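Local structure of hydrazine synthase alpha subunit (Candidatus Kuenenia stuttgartiensis, 5C2V) at residues D[441-446]-D[727-732]; D[642-645]-D[649-652]; D[691-696]-D[758-763]. The protein catalyses the second half-reaction of hydrazine synthesis, condensing hydroxylamine made in the gamma subunit with ammonia to yield hydrazine, and carries two c-type hemes. One frame throughout, in Å; residues are numbered along the deposited sequence.

Interaction 1 (D[441-446]-D[727-732]); sequences QPVGPY and LSANAP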
ATOM      1  N   GLN D 441      10.587  12.260  -6.013  1.00 45.14           N
ATOM      2  CA  GLN D 441       9.567  12.143  -4.978  1.00 43.75           C
ATOM      3  C   GLN D 441       8.648  13.357  -4.962  1.00 49.30           C
ATOM      4  O   GLN D 441       9.101  14.487  -5.146  1.00 51.62           O
ATOM      5  CB  GLN D 441      10.217  11.960  -3.605  1.00 52.76           C
ATOM      6  CG  GLN D 441      10.948  10.640  -3.437  1.00 43.77           C
ATOM      7  CD  GLN D 441      10.020   9.447  -3.534  1.00 46.54           C
ATOM      8  OE1 GLN D 441      10.226   8.549  -4.351  1.00 61.45           O
ATOM      9  NE2 GLN D 441       8.989   9.429  -2.695  1.00 50.58           N
ATOM     10  N   PRO D 442       7.346  13.124  -4.741  1.00 51.61           N
ATOM     11  CA  PRO D 442       6.356  14.201  -4.686  1.00 36.35           C
ATOM     12  C   PRO D 442       6.274  14.832  -3.303  1.00 42.71           C
ATOM     13  O   PRO D 442       6.998  14.424  -2.396  1.00 50.78           O
ATOM     14  CB  PRO D 442       5.054  13.480  -5.030  1.00 44.46           C
ATOM     15  CG  PRO D 442       5.246  12.120  -4.446  1.00 43.70           C
ATOM     16  CD  PRO D 442       6.718  11.797  -4.602  1.00 43.29           C
ATOM     17  N   VAL D 443       5.401  15.822  -3.152  1.00 48.54           N
ATOM     18  CA  VAL D 443       5.125  16.395  -1.843  1.00 42.09           C
ATOM     19  C   VAL D 443       4.117  15.515  -1.115  1.00 36.05           C
ATOM     20  O   VAL D 443       3.041  15.232  -1.640  1.00 45.71           O
ATOM     21  CB  VAL D 443       4.583  17.831  -1.947  1.00 43.37           C
ATOM     22  CG1 VAL D 443       4.239  18.371  -0.568  1.00 47.21           C
ATOM     23  CG2 VAL D 443       5.595  18.729  -2.639  1.00 38.03           C
ATOM     24  N   GLY D 444       4.469  15.074   0.089  1.00 39.64           N
ATOM     25  CA  GLY D 444       3.604  14.188   0.844  1.00 37.55           C
ATOM     26  C   GLY D 444       3.881  14.163   2.335  1.00 52.63           C
ATOM     27  O   GLY D 444       4.875  14.724   2.797  1.00 45.43           O
ATOM     28  N   PRO D 445       2.991  13.510   3.097  1.00 55.86           N
ATOM     29  CA  PRO D 445       3.079  13.385   4.558  1.00 41.06           C
ATOM     30  C   PRO D 445       4.201  12.459   5.033  1.00 37.71           C
ATOM     31  O   PRO D 445       4.714  12.645   6.136  1.00 41.83           O
ATOM     32  CB  PRO D 445       1.710  12.810   4.933  1.00 35.76           C
ATOM     33  CG  PRO D 445       1.297  12.038   3.732  1.00 31.96           C
ATOM     34  CD  PRO D 445       1.803  12.826   2.557  1.00 33.17           C
ATOM     35  N   TYR D 446       4.572  11.478   4.217  1.00 34.88           N
ATOM     36  CA  TYR D 446       5.591  10.508   4.606  1.00 44.86           C
ATOM     37  C   TYR D 446       6.989  11.130   4.586  1.00 42.72           C
ATOM     38  O   TYR D 446       7.298  11.942   3.712  1.00 45.38           O
ATOM     39  CB  TYR D 446       5.525   9.278   3.698  1.00 38.90           C
ATOM     40  CG  TYR D 446       4.259   8.469   3.888  1.00 52.86           C
ATOM     41  CD1 TYR D 446       4.167   7.512   4.891  1.00 45.59           C
ATOM     42  CD2 TYR D 446       3.153   8.672   3.073  1.00 49.07           C
ATOM     43  CE1 TYR D 446       3.012   6.773   5.072  1.00 43.54           C
ATOM     44  CE2 TYR D 446       1.993   7.939   3.247  1.00 46.39           C
ATOM     45  CZ  TYR D 446       1.928   6.992   4.248  1.00 63.23           C
ATOM     46  OH  TYR D 446       0.776   6.260   4.424  1.00 54.35           O
ATOM     47  N   LEU D 727       3.818  25.334   8.722  1.00 48.63           N
ATOM     48  CA  LEU D 727       5.176  25.115   8.243  1.00 42.06           C
ATOM     49  C   LEU D 727       5.254  24.324   6.939  1.00 52.29           C
ATOM     50  O   LEU D 727       6.080  24.621   6.077  1.00 64.37           O
ATOM     51  CB  LEU D 727       5.991  24.423   9.335  1.00 39.26           C
ATOM     52  CG  LEU D 727       6.108  25.260  10.610  1.00 32.34           C
ATOM     53  CD1 LEU D 727       6.805  24.488  11.713  1.00 46.29           C
ATOM     54  CD2 LEU D 727       6.835  26.567  10.326  1.00 44.13           C
ATOM     55  N   SER D 728       4.400  23.315   6.798  1.00 40.29           N
ATOM     56  CA  SER D 728       4.461  22.442   5.631  1.00 41.59           C
ATOM     57  C   SER D 728       3.138  22.379   4.877  1.00 42.26           C
ATOM     58  O   SER D 728       2.160  23.021   5.258  1.00 51.42           O
ATOM     59  CB  SER D 728       4.882  21.032   6.048  1.00 44.51           C
ATOM     60  OG  SER D 728       3.878  20.412   6.831  1.00 48.80           O
ATOM     61  N   ALA D 729       3.120  21.595   3.803  1.00 34.59           N
ATOM     62  CA  ALA D 729       1.924  21.429   2.989  1.00 30.16           C
ATOM     63  C   ALA D 729       1.108  20.232   3.461  1.00 44.67           C
ATOM     64  O   ALA D 729       0.088  19.890   2.865  1.00 49.20           O
ATOM     65  CB  ALA D 729       2.296  21.273   1.522  1.00 35.03           C
ATOM     66  N   ASN D 730       1.566  19.593   4.532  1.00 37.20           N
ATOM     67  CA  ASN D 730       0.813  18.502   5.133  1.00 32.81           C
ATOM     68  C   ASN D 730       0.296  18.907   6.507  1.00 60.47           C
ATOM     69  O   ASN D 730       1.065  19.023   7.462  1.00 44.25           O
ATOM     70  CB  ASN D 730       1.675  17.244   5.247  1.00 44.92           C
ATOM     71  CG  ASN D 730       2.368  16.893   3.945  1.00 38.43           C
ATOM     72  OD1 ASN D 730       1.756  16.344   3.030  1.00 52.57           O
ATOM     73  ND2 ASN D 730       3.655  17.207   3.860  1.00 54.22           N
ATOM     74  N   ALA D 731      -1.013  19.111   6.601  1.00 60.81           N
ATOM     75  CA  ALA D 731      -1.629  19.517   7.856  1.00 48.57           C
ATOM     76  C   ALA D 731      -1.832  18.308   8.758  1.00 36.54           C
ATOM     77  O   ALA D 731      -2.377  17.293   8.324  1.00 37.08           O
ATOM     78  CB  ALA D 731      -2.950  20.222   7.597  1.00 37.16           C
ATOM     79  N   PRO D 732      -1.384  18.410  10.017  1.00 34.74           N
ATOM     80  CA  PRO D 732      -1.527  17.306  10.975  1.00 37.67           C
ATOM     81  C   PRO D 732      -2.988  16.949  11.244  1.00 48.23           C
ATOM     82  O   PRO D 732      -3.297  15.775  11.436  1.00 50.36           O
ATOM     83  CB  PRO D 732      -0.843  17.842  12.240  1.00 45.87           C
ATOM     84  CG  PRO D 732      -0.807  19.326  12.070  1.00 34.43           C
ATOM     85  CD  PRO D 732      -0.673  19.560  10.600  1.00 33.81           C
TER

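Interaction 2 (D[642-645]-D[649-652]); sequences RTVD and DIQP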
ATOM      1  N   ARG D 642      27.504  14.148  19.494  1.00 53.63           N
ATOM      2  CA  ARG D 642      26.321  14.661  20.180  1.00 48.40           C
ATOM      3  C   ARG D 642      25.012  14.051  19.684  1.00 59.55           C
ATOM      4  O   ARG D 642      24.828  13.825  18.486  1.00 51.29           O
ATOM      5  CB  ARG D 642      26.258  16.186  20.038  1.00 55.18           C
ATOM      6  CG  ARG D 642      25.158  16.849  20.854  1.00 55.49           C
ATOM      7  CD  ARG D 642      25.172  18.360  20.684  1.00 53.86           C
ATOM      8  NE  ARG D 642      24.828  18.767  19.323  1.00 73.45           N
ATOM      9  CZ  ARG D 642      23.607  19.119  18.934  1.00 67.73           C
ATOM     10  NH1 ARG D 642      22.606  19.116  19.805  1.00 61.03           N
ATOM     11  NH2 ARG D 642      23.385  19.476  17.677  1.00 53.18           N
ATOM     12  N   THR D 643      24.108  13.788  20.623  1.00 52.01           N
ATOM     13  CA  THR D 643      22.757  13.337  20.311  1.00 46.57           C
ATOM     14  C   THR D 643      21.758  14.061  21.207  1.00 50.51           C
ATOM     15  O   THR D 643      22.146  14.723  22.169  1.00 57.92           O
ATOM     16  CB  THR D 643      22.595  11.819  20.495  1.00 64.45           C
ATOM     17  OG1 THR D 643      21.368  11.388  19.891  1.00 48.03           O
ATOM     18  CG2 THR D 643      22.581  11.459  21.973  1.00 52.60           C
ATOM     19  N   VAL D 644      20.475  13.943  20.884  1.00 63.01           N
ATOM     20  CA  VAL D 644      19.433  14.526  21.718  1.00 60.84           C
ATOM     21  C   VAL D 644      18.679  13.437  22.476  1.00 61.94           C
ATOM     22  O   VAL D 644      18.019  12.591  21.873  1.00 54.99           O
ATOM     23  CB  VAL D 644      18.433  15.354  20.891  1.00 52.40           C
ATOM     24  CG1 VAL D 644      17.392  15.985  21.801  1.00 57.52           C
ATOM     25  CG2 VAL D 644      19.163  16.424  20.097  1.00 39.59           C
ATOM     26  N   ASP D 645      18.790  13.464  23.799  1.00 62.53           N
ATOM     27  CA  ASP D 645      18.115  12.493  24.653  1.00 62.99           C
ATOM     28  C   ASP D 645      16.948  13.156  25.378  1.00 64.36           C
ATOM     29  O   ASP D 645      17.102  14.231  25.957  1.00 56.30           O
ATOM     30  CB  ASP D 645      19.099  11.890  25.657  1.00 54.28           C
ATOM     31  CG  ASP D 645      18.510  10.724  26.424  1.00 70.45           C
ATOM     32  OD1 ASP D 645      17.877  10.961  27.475  1.00 68.55           O
ATOM     33  OD2 ASP D 645      18.686   9.570  25.980  1.00 46.74           O
ATOM     34  N   ASP D 649      17.700  16.157  27.894  1.00 69.23           N
ATOM     35  CA  ASP D 649      17.595  17.419  27.167  1.00 54.75           C
ATOM     36  C   ASP D 649      16.185  18.017  27.169  1.00 61.41           C
ATOM     37  O   ASP D 649      15.971  19.111  27.690  1.00 71.19           O
ATOM     38  CB  ASP D 649      18.076  17.229  25.725  1.00 53.66           C
ATOM     39  CG  ASP D 649      19.525  16.777  25.649  1.00 60.85           C
ATOM     40  OD1 ASP D 649      20.338  17.248  26.471  1.00 63.50           O
ATOM     41  OD2 ASP D 649      19.851  15.948  24.773  1.00 59.95           O
ATOM     42  N   ILE D 650      15.233  17.302  26.577  1.00 55.00           N
ATOM     43  CA  ILE D 650      13.880  17.821  26.368  1.00 53.55           C
ATOM     44  C   ILE D 650      13.043  17.940  27.648  1.00 54.33           C
ATOM     45  O   ILE D 650      12.427  18.983  27.905  1.00 60.64           O
ATOM     46  CB  ILE D 650      13.105  16.938  25.369  1.00 51.02           C
ATOM     47  CG1 ILE D 650      13.897  16.781  24.067  1.00 45.37           C
ATOM     48  CG2 ILE D 650      11.726  17.518  25.096  1.00 45.40           C
ATOM     49  CD1 ILE D 650      14.271  18.094  23.415  1.00 39.23           C
ATOM     50  N   GLN D 651      13.016  16.869  28.436  1.00 55.91           N
ATOM     51  CA  GLN D 651      12.180  16.813  29.636  1.00 48.76           C
ATOM     52  C   GLN D 651      12.401  17.971  30.622  1.00 57.94           C
ATOM     53  O   GLN D 651      11.427  18.507  31.144  1.00 59.03           O
ATOM     54  CB  GLN D 651      12.382  15.479  30.365  1.00 51.80           C
ATOM     55  CG  GLN D 651      11.517  15.320  31.610  1.00 64.67           C
ATOM     56  CD  GLN D 651      10.065  15.019  31.284  1.00 56.65           C
ATOM     57  OE1 GLN D 651       9.762  14.067  30.565  1.00 54.41           O
ATOM     58  NE2 GLN D 651       9.159  15.836  31.811  1.00 51.81           N
ATOM     59  N   PRO D 652      13.665  18.360  30.893  1.00 63.62           N
ATOM     60  CA  PRO D 652      13.822  19.518  31.784  1.00 60.20           C
ATOM     61  C   PRO D 652      13.224  20.800  31.204  1.00 55.83           C
ATOM     62  O   PRO D 652      12.674  21.614  31.951  1.00 64.68           O
ATOM     63  CB  PRO D 652      15.341  19.645  31.929  1.00 39.86           C
ATOM     64  CG  PRO D 652      15.855  18.276  31.672  1.00 55.18           C
ATOM     65  CD  PRO D 652      14.964  17.724  30.604  1.00 50.22           C
TER

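Interaction 3 (D[691-696]-D[758-763]); sequences SLLEPQ and VEWIDL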
ATOM      1  N   SER D 691       2.433  11.288  26.354  1.00 34.92           N
ATOM      2  CA  SER D 691       1.481  12.250  25.813  1.00 41.89           C
ATOM      3  C   SER D 691       1.861  12.675  24.397  1.00 48.35           C
ATOM      4  O   SER D 691       1.043  12.609  23.480  1.00 58.49           O
ATOM      5  CB  SER D 691       1.389  13.481  26.717  1.00 27.77           C
ATOM      6  OG  SER D 691       0.909  13.138  28.005  1.00 50.97           O
ATOM      7  N   LEU D 692       3.110  13.098  24.225  1.00 48.80           N
ATOM      8  CA  LEU D 692       3.565  13.654  22.954  1.00 43.94           C
ATOM      9  C   LEU D 692       3.632  12.621  21.828  1.00 38.57           C
ATOM     10  O   LEU D 692       3.511  12.969  20.655  1.00 41.53           O
ATOM     11  CB  LEU D 692       4.934  14.314  23.135  1.00 44.56           C
ATOM     12  CG  LEU D 692       4.931  15.586  23.987  1.00 44.29           C
ATOM     13  CD1 LEU D 692       6.348  16.020  24.327  1.00 34.49           C
ATOM     14  CD2 LEU D 692       4.180  16.699  23.272  1.00 28.10           C
ATOM     15  N   LEU D 693       3.825  11.355  22.185  1.00 34.72           N
ATOM     16  CA  LEU D 693       3.951  10.294  21.189  1.00 33.72           C
ATOM     17  C   LEU D 693       2.628   9.578  20.917  1.00 48.41           C
ATOM     18  O   LEU D 693       2.588   8.597  20.174  1.00 49.61           O
ATOM     19  CB  LEU D 693       5.014   9.280  21.624  1.00 35.40           C
ATOM     20  CG  LEU D 693       6.467   9.598  21.244  1.00 43.72           C
ATOM     21  CD1 LEU D 693       6.602   9.768  19.738  1.00 31.30           C
ATOM     22  CD2 LEU D 693       6.991  10.830  21.971  1.00 37.49           C
ATOM     23  N   GLU D 694       1.553  10.067  21.528  1.00 54.05           N
ATOM     24  CA  GLU D 694       0.224   9.477  21.369  1.00 40.44           C
ATOM     25  C   GLU D 694      -0.267   9.515  19.921  1.00 46.50           C
ATOM     26  O   GLU D 694      -0.145  10.539  19.247  1.00 43.89           O
ATOM     27  CB  GLU D 694      -0.779  10.194  22.276  1.00 47.65           C
ATOM     28  CG  GLU D 694      -2.203   9.670  22.180  1.00 55.66           C
ATOM     29  CD  GLU D 694      -3.159  10.406  23.097  1.00 71.75           C
ATOM     30  OE1 GLU D 694      -2.725  11.374  23.760  1.00 57.25           O
ATOM     31  OE2 GLU D 694      -4.345  10.018  23.155  1.00 47.49           O
ATOM     32  N   PRO D 695      -0.822   8.391  19.440  1.00 31.60           N
ATOM     33  CA  PRO D 695      -1.392   8.287  18.090  1.00 33.63           C
ATOM     34  C   PRO D 695      -2.643   9.142  17.908  1.00 47.12           C
ATOM     35  O   PRO D 695      -3.244   9.577  18.890  1.00 48.44           O
ATOM     36  CB  PRO D 695      -1.737   6.797  17.964  1.00 23.53           C
ATOM     37  CG  PRO D 695      -0.929   6.116  19.015  1.00 42.95           C
ATOM     38  CD  PRO D 695      -0.829   7.095  20.138  1.00 38.00           C
ATOM     39  N   GLN D 696      -3.023   9.377  16.656  1.00 48.41           N
ATOM     40  CA  GLN D 696      -4.223  10.144  16.341  1.00 39.92           C
ATOM     41  C   GLN D 696      -5.148   9.344  15.427  1.00 47.33           C
ATOM     42  O   GLN D 696      -4.689   8.690  14.491  1.00 46.68           O
ATOM     43  CB  GLN D 696      -3.848  11.476  15.685  1.00 47.34           C
ATOM     44  CG  GLN D 696      -5.035  12.340  15.292  1.00 33.97           C
ATOM     45  CD  GLN D 696      -4.614  13.679  14.721  1.00 32.86           C
ATOM     46  OE1 GLN D 696      -4.132  14.551  15.443  1.00 45.29           O
ATOM     47  NE2 GLN D 696      -4.791  13.848  13.416  1.00 30.27           N
ATOM     48  N   VAL D 758      12.981  20.450  17.967  1.00 41.23           N
ATOM     49  CA  VAL D 758      13.003  20.190  16.528  1.00 37.06           C
ATOM     50  C   VAL D 758      13.979  19.069  16.173  1.00 42.02           C
ATOM     51  O   VAL D 758      13.627  18.129  15.455  1.00 47.49           O
ATOM     52  CB  VAL D 758      13.382  21.456  15.732  1.00 53.68           C
ATOM     53  CG1 VAL D 758      13.574  21.122  14.259  1.00 32.62           C
ATOM     54  CG2 VAL D 758      12.322  22.534  15.908  1.00 37.05           C
ATOM     55  N   GLU D 759      15.201  19.174  16.688  1.00 46.53           N
ATOM     56  CA  GLU D 759      16.223  18.155  16.477  1.00 48.24           C
ATOM     57  C   GLU D 759      15.775  16.802  17.012  1.00 47.58           C
ATOM     58  O   GLU D 759      15.964  15.775  16.357  1.00 38.28           O
ATOM     59  CB  GLU D 759      17.539  18.562  17.143  1.00 56.75           C
ATOM     60  CG  GLU D 759      18.343  19.583  16.364  1.00 57.03           C
ATOM     61  CD  GLU D 759      19.683  19.878  17.010  1.00 58.00           C
ATOM     62  OE1 GLU D 759      19.754  19.893  18.257  1.00 58.51           O
ATOM     63  OE2 GLU D 759      20.667  20.089  16.270  1.00 62.20           O
ATOM     64  N   TRP D 760      15.187  16.811  18.204  1.00 50.92           N
ATOM     65  CA  TRP D 760      14.691  15.586  18.822  1.00 50.79           C
ATOM     66  C   TRP D 760      13.679  14.882  17.928  1.00 54.36           C
ATOM     67  O   TRP D 760      13.763  13.672  17.719  1.00 47.99           O
ATOM     68  CB  TRP D 760      14.064  15.886  20.185  1.00 50.40           C
ATOM     69  CG  TRP D 760      13.308  14.725  20.759  1.00 60.67           C
ATOM     70  CD1 TRP D 760      13.818  13.514  21.126  1.00 61.60           C
ATOM     71  CD2 TRP D 760      11.903  14.670  21.035  1.00 63.38           C
ATOM     72  NE1 TRP D 760      12.817  12.707  21.611  1.00 45.10           N
ATOM     73  CE2 TRP D 760      11.632  13.394  21.566  1.00 62.10           C
ATOM     74  CE3 TRP D 760      10.849  15.575  20.885  1.00 51.98           C
ATOM     75  CZ2 TRP D 760      10.351  12.999  21.947  1.00 58.33           C
ATOM     76  CZ3 TRP D 760       9.578  15.184  21.264  1.00 40.86           C
ATOM     77  CH2 TRP D 760       9.339  13.908  21.788  1.00 55.40           C
ATOM     78  N   ILE D 761      12.731  15.643  17.390  1.00 48.36           N
ATOM     79  CA  ILE D 761      11.709  15.070  16.521  1.00 50.71           C
ATOM     80  C   ILE D 761      12.297  14.579  15.198  1.00 49.80           C
ATOM     81  O   ILE D 761      11.966  13.487  14.730  1.00 45.02           O
ATOM     82  CB  ILE D 761      10.585  16.081  16.238  1.00 42.79           C
ATOM     83  CG1 ILE D 761       9.901  16.487  17.544  1.00 42.42           C
ATOM     84  CG2 ILE D 761       9.569  15.498  15.274  1.00 39.88           C
ATOM     85  CD1 ILE D 761       8.701  17.383  17.353  1.00 40.70           C
ATOM     86  N   ASP D 762      13.177  15.379  14.603  1.00 48.17           N
ATOM     87  CA  ASP D 762      13.813  15.012  13.339  1.00 48.70           C
ATOM     88  C   ASP D 762      14.683  13.763  13.474  1.00 47.72           C
ATOM     89  O   ASP D 762      14.875  13.024  12.507  1.00 39.97           O
ATOM     90  CB  ASP D 762      14.653  16.175  12.806  1.00 50.47           C
ATOM     91  CG  ASP D 762      13.901  17.023  11.800  1.00 55.01           C
ATOM     92  OD1 ASP D 762      12.671  16.846  11.669  1.00 67.13           O
ATOM     93  OD2 ASP D 762      14.540  17.869  11.142  1.00 49.27           O
ATOM     94  N   LEU D 763      15.206  13.533  14.675  1.00 43.92           N
ATOM     95  CA  LEU D 763      16.029  12.358  14.950  1.00 37.84           C
ATOM     96  C   LEU D 763      15.198  11.084  15.087  1.00 43.00           C
ATOM     97  O   LEU D 763      15.747   9.989  15.202  1.00 45.83           O
ATOM     98  CB  LEU D 763      16.855  12.567  16.220  1.00 36.32           C
ATOM     99  CG  LEU D 763      18.145  13.381  16.103  1.00 41.23           C
ATOM    100  CD1 LEU D 763      18.706  13.672  17.482  1.00 46.03           C
ATOM    101  CD2 LEU D 763      19.169  12.641  15.255  1.00 37.45           C
TER

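Interaction 1 (D[441-446]-D[727-732])
N730 lays its side-chain amide across the face of the peptide bond between G444 and P445, at the heart of a loop-to-loop contact. It joins the stretch ahead of strand 461-467 to the cytochrome c domain, on the connection between helices 717-722 and 751-762. The two flat groups are tilted by roughly 30°, and their C=O bonds point in nearly opposite directions, so the local dipoles probably favour the pairing. N730 OD1 sits above the peptide, 3.1 Å from P445 N, a tertiary amide nitrogen with no hydrogen to offer. N730 ND2 lies over the other end of the same peptide, 3.0 Å from G444 O. The pyrrolidine ring of P445 crosses the N730 side chain at about a right angle, bringing P445 CD to 3.5 Å from N730 OD1. Beside this polar patch runs a small apolar one: V443 swings CG1 anti to its own nitrogen (chi1 177°) and touches A729 CB with it at 4.1 Å. Both of these residues are exposed, and the contact as a whole belongs to the surface.

Further out, backbone hydrogen bonds to K450 hold P442 and G444, while A729 is tied to A451, so 441-446 is held to the residues just after it, and these in turn to A729. Y446 OH bonds to D700, a further link to the cytochrome c domain. On the other segment S728 OG is hydrogen-bonded to N715 OD1; S728 OG also accepts N730 N in a weak bond of 3.4 Å, the i to i+2 pattern of an ST turn.

Interaction 2 (D[642-645]-D[649-652])
D649 reaches back from the first turn of helix 646-657 to the extended approach 642-645, and the grip is mutual. D649 OD2 accepts the backbone N of D645 at 2.9 Å, on the anti side of the carboxylate and 31° out of its plane. D649 N donates to D645 O at 2.8 Å, the first i to i-4 bond of the helix. With CG turned anti to the carbonyl carbon (chi1 -60°), the carboxylate folds over the incoming backbone, where D649 OD2 also lies 3.4 Å from V644 CA. D645 is the N-cap of this helix, which leads directly to C658, the first heme-bonding cysteine of the cytochrome c domain. The D645 carboxylate has partners of its own: OD1 makes a weak bond to R648 N, while OD2 pairs with R647 and takes the backbone N of N769. The buried flank is apolar, V644 CG1 meeting I650 CD1 at 4.1 Å under the cover of W760 from helix 751-762. Toward the outside the fit slackens. The D649 residue is partly exposed, and D649 OD2 stays 6.5 Å from R642 NH1, too far for a salt bridge; R642 NH2 pairs instead with E759 of helix 751-762.

Interaction 3 (D[691-696]-D[758-763])
L693 and W760 approach from opposite directions, and apolar contact is all that passes between the two segments. L693 CD2 meets the rim of the six-membered ring close to the plane of the indole, 3.9 Å from W760 CH2 and 4.0 Å from W760 CZ2. L692 adds a looser touch, its CD1 standing obliquely 4.5 Å from W760 CH2. With CG anti to the backbone N (chi1 169°), the indole extends from its helix and carries its benzene end across to L693, although the nearest CA atoms of the segments, those of L693 and I761, are 10.2 Å apart. The place is the interior of the cytochrome c domain: helix 751-762 packs through W760 on I650 of helix 646-657, consistent with the pairing of first and last helices in class I cytochromes c. The side chain of L692, covered by L654 and L718, is about 6 Å from a bound heme c.

Polar bonds are made with partners outside the two segments. W760 NE1 is satisfied by Q766 O, which probably helps fix the rotation of the ring. D762 OD2 forms a salt bridge with R463 of strand 461-467, setting helix 751-762 against the middle domain. Among backbone bonds within a segment, E694 N reaches S691 O at 3.2 Å where helix 687-692 gives way to a turn.

Interactions 2 and 3 share one core, with centres 13 Å apart: V644 CG1 and I650 CD1 lie 3.7 and 3.9 Å from W760 CB, and V644 CB is 3.8 Å from L763 CD1. A salt bridge, R642 NH2 to E759 OE2 at 3.1 Å, runs alongside. This core flanks the bis-histidine heme, with the side chains of I650 and L692 each about 8 Å from that of C658. Interaction 1 sits at the surface, its centre 16 Å from that of interaction 3, joined by a probable hydrogen bond from Q696 NE2 to P732 O (3.1 Å). It has no direct touch with interaction 2, 26 Å away between centres.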